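Local coordinates for petrobactin biosynthesis protein AsbB (Bacillus anthracis, PDB 3TO3), which catalyses the ATP-dependent condensation of spermidine with citryl-spermidine intermediates during biosynthesis of the siderophore petrobactin, at residues P188-W193 / L271-D276. Numbering follows the deposited sequence.
Sequences PIKLIW and LGESAD
Trp193 O accepts two successive backbone N-H groups, at 3.0 Å from Leu271 N and through a weak bond from Gly272 N, so two residues of one strand face a single residue of the other. Beyond this bulge the antiparallel pairing is regular: Trp193 N donates to Gly272 O almost straight, with an N-H...O angle of 171°, and Ile192 lies opposite Glu273 as a non-hydrogen-bonded pair. At Leu191 a hydroxyl stands in for a peptide carbonyl. Ser274 N donates to Leu191 O at 2.8 Å, while Ser274 OG, placed between its own N and carbonyl carbon (chi1 50°), accepts Leu191 N at 2.9 Å and donates in the carbonyl plane to Asp276 O. Lys190 bends at chi2 and chi3 across the Ser274 carbonyl, bringing NZ above the carbonyl plane of Ala275, 3.0 Å from its O; Asp277 supplies a salt bridge to the same ammonium. On the other face of the sheet from Ile192 and Glu273, the pyrrole side of the Trp193 indole lies by Ser274, its NE1 3.8 Å from Ser274 CB. Strand 241-246 flanks 192-197 on its far side, completing a three-stranded antiparallel sheet whose 192-197/268-273 pairing carries a classic beta bulge.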
loop_
_atom_site.group_PDB
_atom_site.type_symbol
_atom_site.label_atom_id
_atom_site.label_comp_id
_atom_site.label_asym_id
_atom_site.label_seq_id
_atom_site.Cartn_x
_atom_site.Cartn_y
_atom_site.Cartn_z
ATOM N N PRO B 188 -20.772 3.666 14.828
ATOM C CA PRO B 188 -21.315 4.912 14.287
ATOM C C PRO B 188 -20.188 5.814 13.837
ATOM O O PRO B 188 -19.182 5.886 14.527
ATOM C CB PRO B 188 -22.020 5.534 15.483
ATOM C CG PRO B 188 -22.229 4.385 16.451
ATOM C CD PRO B 188 -21.043 3.510 16.263
ATOM N N ILE B 189 -20.343 6.494 12.703
ATOM C CA ILE B 189 -19.302 7.413 12.250
ATOM C C ILE B 189 -19.907 8.676 11.650
ATOM O O ILE B 189 -21.078 8.697 11.259
ATOM C CB ILE B 189 -18.343 6.748 11.241
ATOM C CG1 ILE B 189 -18.892 6.844 9.821
ATOM C CG2 ILE B 189 -18.124 5.284 11.600
ATOM C CD1 ILE B 189 -18.484 5.673 8.928
ATOM N N LYS B 190 -19.099 9.725 11.599
ATOM C CA LYS B 190 -19.522 11.026 11.106
ATOM C C LYS B 190 -18.930 11.188 9.748
ATOM O O LYS B 190 -17.782 10.835 9.544
ATOM C CB LYS B 190 -18.925 12.147 11.942
ATOM C CG LYS B 190 -19.249 12.097 13.379
ATOM C CD LYS B 190 -20.694 12.336 13.579
ATOM C CE LYS B 190 -20.910 13.042 14.894
ATOM N NZ LYS B 190 -22.365 13.125 15.129
ATOM N N LEU B 191 -19.686 11.764 8.828
ATOM C CA LEU B 191 -19.122 12.137 7.552
ATOM C C LEU B 191 -18.343 13.407 7.780
ATOM O O LEU B 191 -18.680 14.195 8.667
ATOM C CB LEU B 191 -20.217 12.347 6.521
ATOM C CG LEU B 191 -21.038 11.083 6.292
ATOM C CD1 LEU B 191 -22.097 11.346 5.268
ATOM C CD2 LEU B 191 -20.116 10.052 5.802
ATOM N N ILE B 192 -17.262 13.564 7.023
ATOM C CA ILE B 192 -16.546 14.823 6.953
ATOM C C ILE B 192 -17.137 15.652 5.806
ATOM O O ILE B 192 -17.270 15.152 4.696
ATOM C CB ILE B 192 -15.040 14.574 6.675
ATOM C CG1 ILE B 192 -14.411 13.704 7.788
ATOM C CG2 ILE B 192 -14.319 15.902 6.425
ATOM C CD1 ILE B 192 -14.674 14.169 9.226
ATOM N N TRP B 193 -17.507 16.898 6.071
ATOM C CA TRP B 193 -17.953 17.808 5.013
ATOM C C TRP B 193 -16.812 18.657 4.515
ATOM O O TRP B 193 -16.109 19.279 5.317
ATOM C CB TRP B 193 -19.054 18.748 5.526
ATOM C CG TRP B 193 -20.393 18.109 5.549
ATOM C CD1 TRP B 193 -21.041 17.633 6.636
ATOM C CD2 TRP B 193 -21.220 17.805 4.419
ATOM N NE1 TRP B 193 -22.225 17.068 6.266
ATOM C CE2 TRP B 193 -22.363 17.162 4.907
ATOM C CE3 TRP B 193 -21.111 18.040 3.043
ATOM C CZ2 TRP B 193 -23.407 16.741 4.069
ATOM C CZ3 TRP B 193 -22.127 17.634 2.223
ATOM C CH2 TRP B 193 -23.272 16.984 2.738
ATOM N N LEU B 271 -14.614 21.654 6.264
ATOM C CA LEU B 271 -15.673 22.326 7.015
ATOM C C LEU B 271 -15.885 21.690 8.406
ATOM O O LEU B 271 -15.768 22.369 9.425
ATOM C CB LEU B 271 -16.966 22.409 6.205
ATOM C CG LEU B 271 -16.671 23.065 4.862
ATOM C CD1 LEU B 271 -17.839 22.880 3.848
ATOM C CD2 LEU B 271 -16.343 24.530 5.098
ATOM N N GLY B 272 -16.239 20.410 8.451
ATOM C CA GLY B 272 -16.436 19.730 9.728
ATOM C C GLY B 272 -17.177 18.409 9.602
ATOM O O GLY B 272 -17.187 17.792 8.539
ATOM N N GLU B 273 -17.832 17.989 10.678
ATOM C CA GLU B 273 -18.441 16.663 10.740
ATOM C C GLU B 273 -19.943 16.740 10.582
ATOM O O GLU B 273 -20.537 17.755 10.924
ATOM C CB GLU B 273 -18.074 15.986 12.059
ATOM C CG GLU B 273 -16.577 16.080 12.333
ATOM C CD GLU B 273 -16.125 15.315 13.553
ATOM O OE1 GLU B 273 -16.063 15.918 14.647
ATOM O OE2 GLU B 273 -15.804 14.120 13.405
ATOM N N SER B 274 -20.561 15.701 10.018
ATOM C CA SER B 274 -22.016 15.714 9.915
ATOM C C SER B 274 -22.660 15.731 11.297
ATOM O O SER B 274 -22.054 15.283 12.266
ATOM C CB SER B 274 -22.520 14.528 9.097
ATOM O OG SER B 274 -21.960 13.326 9.556
ATOM N N ALA B 275 -23.872 16.279 11.397
ATOM C CA ALA B 275 -24.611 16.239 12.657
ATOM C C ALA B 275 -25.026 14.801 12.948
ATOM O O ALA B 275 -24.939 14.332 14.072
ATOM C CB ALA B 275 -25.895 17.161 12.599
ATOM N N ASP B 276 -25.506 14.113 11.918
ATOM C CA ASP B 276 -25.985 12.741 12.067
ATOM C C ASP B 276 -24.850 11.702 12.097
ATOM O O ASP B 276 -23.757 11.916 11.549
ATOM C CB ASP B 276 -27.015 12.401 10.966
ATOM C CG ASP B 276 -28.291 13.275 11.054
ATOM O OD1 ASP B 276 -28.483 13.986 12.070
ATOM O OD2 ASP B 276 -29.115 13.240 10.112
HETATM O O HOH W 1 -24.464 17.557 8.725
#